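Local coordinates for protein chitinase (Paenibacillus sp. FPU-7, PDB 5GZT) that probably hydrolyses internal beta-1,4 linkages of N-acetylglucosamine in chitin and chitodextrins at random, as an endo-acting chitinase with two family 18 glycosidase regions, at residues Ile212-Pro217 against Val240-Asp245; Val296-Phe301 against Pro359-Leu364. One frame throughout, in Å; residues are numbered along the deposited sequence.

Contact 1 of 2, residues Ile212-Pro217 against Val240-Asp245; sequences IVLTSP and VTFTSD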
# COMPACT_ATOMS: atom_id res chain seq x y z
N ILE B 212 -5.22 -10.58 26.24
CA ILE B 212 -5.19 -10.50 24.76
C ILE B 212 -3.76 -10.31 24.35
O ILE B 212 -3.09 -9.40 24.90
CB ILE B 212 -6.03 -9.32 24.23
CG1 ILE B 212 -7.52 -9.61 24.43
CG2 ILE B 212 -5.77 -9.08 22.74
CD1 ILE B 212 -8.39 -8.39 24.35
N VAL B 213 -3.28 -11.15 23.43
CA VAL B 213 -1.95 -10.94 22.82
C VAL B 213 -2.10 -10.58 21.32
O VAL B 213 -2.82 -11.26 20.58
CB VAL B 213 -0.92 -12.11 23.05
CG1 VAL B 213 -1.04 -13.24 22.02
CG2 VAL B 213 0.53 -11.58 23.02
N LEU B 214 -1.44 -9.50 20.91
CA LEU B 214 -1.51 -8.99 19.52
C LEU B 214 -0.17 -9.24 18.91
O LEU B 214 0.86 -8.99 19.56
CB LEU B 214 -1.79 -7.48 19.50
CG LEU B 214 -3.14 -7.04 20.06
CD1 LEU B 214 -3.45 -5.57 19.78
CD2 LEU B 214 -4.24 -7.93 19.53
N THR B 215 -0.17 -9.79 17.70
CA THR B 215 1.06 -9.86 16.93
C THR B 215 0.93 -8.88 15.76
O THR B 215 0.06 -9.04 14.92
CB THR B 215 1.31 -11.26 16.38
OG1 THR B 215 1.20 -12.21 17.43
CG2 THR B 215 2.69 -11.35 15.74
N SER B 216 1.82 -7.90 15.74
CA SER B 216 1.97 -6.95 14.66
C SER B 216 2.35 -7.65 13.34
O SER B 216 2.71 -8.83 13.34
CB SER B 216 2.98 -5.83 15.06
OG SER B 216 4.32 -6.09 14.67
N PRO B 217 2.21 -6.95 12.20
CA PRO B 217 2.54 -7.59 10.92
C PRO B 217 4.01 -7.79 10.81
O PRO B 217 4.44 -8.71 10.12
CB PRO B 217 2.08 -6.57 9.87
CG PRO B 217 1.06 -5.72 10.57
CD PRO B 217 1.51 -5.65 12.01
N VAL B 240 -17.96 -8.15 25.38
CA VAL B 240 -16.79 -7.37 25.81
C VAL B 240 -16.02 -6.97 24.58
O VAL B 240 -15.90 -7.75 23.67
CB VAL B 240 -15.90 -8.10 26.84
CG1 VAL B 240 -15.78 -9.56 26.51
CG2 VAL B 240 -14.51 -7.46 26.97
N THR B 241 -15.52 -5.74 24.57
CA THR B 241 -14.90 -5.15 23.38
C THR B 241 -13.53 -4.56 23.75
O THR B 241 -13.44 -3.66 24.60
CB THR B 241 -15.80 -4.06 22.75
OG1 THR B 241 -15.73 -2.88 23.56
CG2 THR B 241 -17.25 -4.51 22.61
N PHE B 242 -12.46 -5.07 23.14
CA PHE B 242 -11.15 -4.52 23.40
C PHE B 242 -10.84 -3.45 22.33
O PHE B 242 -11.20 -3.61 21.17
CB PHE B 242 -10.11 -5.62 23.41
CG PHE B 242 -8.71 -5.11 23.38
CD1 PHE B 242 -8.13 -4.60 24.53
CD2 PHE B 242 -7.99 -5.09 22.19
CE1 PHE B 242 -6.84 -4.10 24.51
CE2 PHE B 242 -6.71 -4.59 22.16
CZ PHE B 242 -6.13 -4.08 23.32
N THR B 243 -10.17 -2.37 22.73
CA THR B 243 -9.88 -1.28 21.83
C THR B 243 -8.46 -0.82 22.01
O THR B 243 -8.14 -0.22 23.02
CB THR B 243 -10.90 -0.14 22.02
OG1 THR B 243 -12.19 -0.60 21.61
CG2 THR B 243 -10.53 1.12 21.21
N SER B 244 -7.62 -1.08 21.00
CA SER B 244 -6.19 -0.77 20.98
C SER B 244 -5.97 0.68 20.95
O SER B 244 -6.90 1.45 20.77
CB SER B 244 -5.52 -1.33 19.71
OG SER B 244 -5.71 -0.42 18.61
N ASP B 245 -4.72 1.06 21.04
CA ASP B 245 -4.32 2.42 20.81
C ASP B 245 -4.43 2.72 19.33
O ASP B 245 -4.39 1.82 18.48
CB ASP B 245 -2.85 2.67 21.19
CG ASP B 245 -2.59 2.57 22.69
OD1 ASP B 245 -3.44 3.01 23.50
OD2 ASP B 245 -1.50 2.08 23.03
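The ring of Phe242 is met obliquely by two methyl groups from the facing strand, Ile212 CD1 at its root and Leu214 CD1 near its far end, while the rings of Tyr224 and Phe233 meet it with their planes inclined to its own. This is the interior of a beta-sandwich. Strand 210-215 belongs to one layer, with strands 221-225 and 251-261 on its flanks; strand 239-243 lies in the other, between strands 197-203 and 233-235. No hydrogen bond joins the two segments, and the CA atoms of Ile212 and Phe242 stand 8.6 Å apart, a spacing filled by side chains. Ile212 makes the tighter approach: its CD1 lies 3.4 Å from Phe242 CB and equally near CG, then farther from the two ortho carbons. The extended outer torsion of Ile212 (chi2 162°) carries this methyl across the gap. On the aromatic side, CG of Phe242 stands opposite the backbone N (chi1 168°), which directs the ring along its layer to the place where Leu214 can reach it. There the touch is looser, Leu214 CD1 being 4.2 Å from Phe242 CE2. Ile212 and Leu214, two residues apart on the strand, thus both face inward, with Val257 and Tyr255 beside them in their own layer and Leu199 beside Phe242 in the opposite one. Just past the second strand, buried Ser244 uses its OG twice, accepting from Leu197 N at the start of neighbouring strand 197-203 and donating to Asp245 O over 2.6 Å, from above the carbonyl plane and 36° out of it.

Contact 2 of 2, residues Val296-Phe301 against Pro359-Leu364; sequences VDATKF and PNLKVL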
# COMPACT_ATOMS: atom_id res chain seq x y z
N VAL B 296 13.26 5.19 -5.33
CA VAL B 296 12.14 4.56 -4.66
C VAL B 296 12.25 5.07 -3.23
O VAL B 296 13.30 4.94 -2.58
CB VAL B 296 12.19 3.00 -4.75
CG1 VAL B 296 10.92 2.35 -4.20
CG2 VAL B 296 12.36 2.51 -6.17
N ASP B 297 11.21 5.76 -2.77
CA ASP B 297 11.11 6.13 -1.39
C ASP B 297 10.02 5.28 -0.78
O ASP B 297 8.83 5.61 -0.81
CB ASP B 297 10.85 7.61 -1.32
CG ASP B 297 10.56 8.11 0.10
OD1 ASP B 297 10.76 7.37 1.10
OD2 ASP B 297 10.07 9.26 0.13
N ALA B 298 10.45 4.14 -0.25
CA ALA B 298 9.55 3.19 0.38
C ALA B 298 8.96 3.63 1.69
O ALA B 298 8.08 2.95 2.18
CB ALA B 298 10.22 1.83 0.52
N THR B 299 9.32 4.81 2.20
CA THR B 299 8.56 5.38 3.34
C THR B 299 7.12 5.72 2.98
O THR B 299 6.33 5.91 3.84
CB THR B 299 9.22 6.60 4.00
OG1 THR B 299 9.21 7.76 3.13
CG2 THR B 299 10.70 6.30 4.40
N LYS B 300 6.79 5.80 1.70
CA LYS B 300 5.44 6.21 1.28
C LYS B 300 4.46 5.08 0.95
O LYS B 300 3.31 5.33 0.50
CB LYS B 300 5.60 7.11 0.08
CG LYS B 300 6.58 8.24 0.30
CD LYS B 300 6.11 9.13 1.43
CE LYS B 300 7.18 10.16 1.72
NZ LYS B 300 6.45 11.33 2.20
N PHE B 301 4.88 3.85 1.20
CA PHE B 301 3.97 2.77 0.99
C PHE B 301 4.25 1.68 1.99
O PHE B 301 5.28 1.71 2.64
CB PHE B 301 4.01 2.25 -0.45
CG PHE B 301 5.39 1.93 -1.01
CD1 PHE B 301 6.07 0.77 -0.66
CD2 PHE B 301 5.93 2.72 -2.01
CE1 PHE B 301 7.32 0.48 -1.22
CE2 PHE B 301 7.17 2.48 -2.57
CZ PHE B 301 7.88 1.34 -2.19
N PRO B 359 11.49 -0.34 7.71
CA PRO B 359 11.54 -1.70 8.31
C PRO B 359 10.18 -2.40 8.34
O PRO B 359 10.16 -3.62 8.36
CB PRO B 359 12.05 -1.46 9.76
CG PRO B 359 12.72 -0.12 9.72
CD PRO B 359 12.00 0.69 8.65
N ASN B 360 9.07 -1.67 8.30
CA ASN B 360 7.75 -2.33 8.20
C ASN B 360 7.33 -2.80 6.84
O ASN B 360 6.25 -3.41 6.70
CB ASN B 360 6.67 -1.40 8.70
CG ASN B 360 6.64 -1.36 10.19
OD1 ASN B 360 6.11 -2.25 10.84
ND2 ASN B 360 7.26 -0.36 10.74
N LEU B 361 8.13 -2.47 5.83
CA LEU B 361 7.79 -2.73 4.42
C LEU B 361 7.67 -4.20 4.21
O LEU B 361 8.59 -4.90 4.59
CB LEU B 361 8.87 -2.19 3.49
CG LEU B 361 8.70 -2.59 2.01
CD1 LEU B 361 7.46 -1.87 1.44
CD2 LEU B 361 9.97 -2.23 1.24
N LYS B 362 6.54 -4.66 3.66
CA LYS B 362 6.38 -6.01 3.12
C LYS B 362 6.61 -6.05 1.60
O LYS B 362 6.17 -5.14 0.87
CB LYS B 362 5.02 -6.62 3.46
CG LYS B 362 5.04 -7.23 4.86
CD LYS B 362 3.68 -7.58 5.41
CE LYS B 362 3.78 -7.77 6.94
NZ LYS B 362 4.47 -9.02 7.32
N VAL B 363 7.32 -7.08 1.12
CA VAL B 363 7.54 -7.26 -0.29
C VAL B 363 6.94 -8.54 -0.71
O VAL B 363 7.33 -9.56 -0.18
CB VAL B 363 9.04 -7.24 -0.66
CG1 VAL B 363 9.19 -7.37 -2.18
CG2 VAL B 363 9.77 -5.99 -0.17
N LEU B 364 6.03 -8.54 -1.68
CA LEU B 364 5.45 -9.76 -2.17
C LEU B 364 5.77 -10.01 -3.61
O LEU B 364 6.05 -9.08 -4.35
CB LEU B 364 3.95 -9.77 -2.02
CG LEU B 364 3.33 -9.88 -0.59
CD1 LEU B 364 3.48 -8.63 0.26
CD2 LEU B 364 1.87 -10.19 -0.75
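Asp297 OD1, next to the Ala298-Leu361 contact, takes two hydrogen bonds from one residue, Thr299. The hydroxyl OG1 of Thr299 lies 2.6 Å from Asp297 OD1, on the syn side and somewhat out of the carboxylate plane. The backbone N of Thr299 reaches the same Asp297 OD1 over 3.1 Å from above that plane, with a bent N-H angle of 142°. Both donors sit over the same face, so the carboxylate is held against the chain two residues on, in an Asx turn at the start of the 3-10 segment 298-300. Asp297 N is bonded in turn to Tyr625 OH, and Ala298 O accepts from Asn358 ND2. The turn and the residue after it present two apolar groups to Leu361. The CB of Ala298 meets one branch, lying 4.1 Å from Leu361 CD2. The other branch comes closer to its partner: Leu361 CD1 is 3.6 Å from Phe301 CE1 and just as near CD1 of that ring, at the edge and close to its plane. With its CG opposite the backbone N (chi1 172°), Leu361 sends one methyl to the turn and the other to the ring. Phe301 has CG placed between its own N and carbonyl carbon (chi1 50°), which folds the ring back over the turn; Ala298 CA then rests 3.6 Å above one face, toward the rim. Val296 CG1 lies at the ring edge, in plane, and Tyr625 meets the ring edge-to-face. Leu361 also touches Leu304 of strand 303-312. Here the loop entering strand 303-312 packs on the residues entering its parallel neighbour, strand 362-368, at the N-terminal ends of the strands in the beta/alpha (TIM) barrel of glycosyl hydrolase family 18.

Both segments of contact 1 precede both of contact 2 in the sequence, and the contact centres lie about 24 Å apart, yet the two touch. Pro217 O, just beyond strand 210-215, is 2.8 Å from Lys362 NZ, a probable hydrogen bond from the first residue of strand 362-368. Asn360 packs against Ala218 beside it. The beta-sandwich of contact 1 is thereby joined to the barrel of contact 2 through the loop after strand 210-215, in addition to the long, interrupted strand 264-284, which pairs with both strand 251-261 and strand 303-312. The junction lies at the N-terminal ends of the barrel strands, whereas family 18 active sites lie at the C-terminal ends.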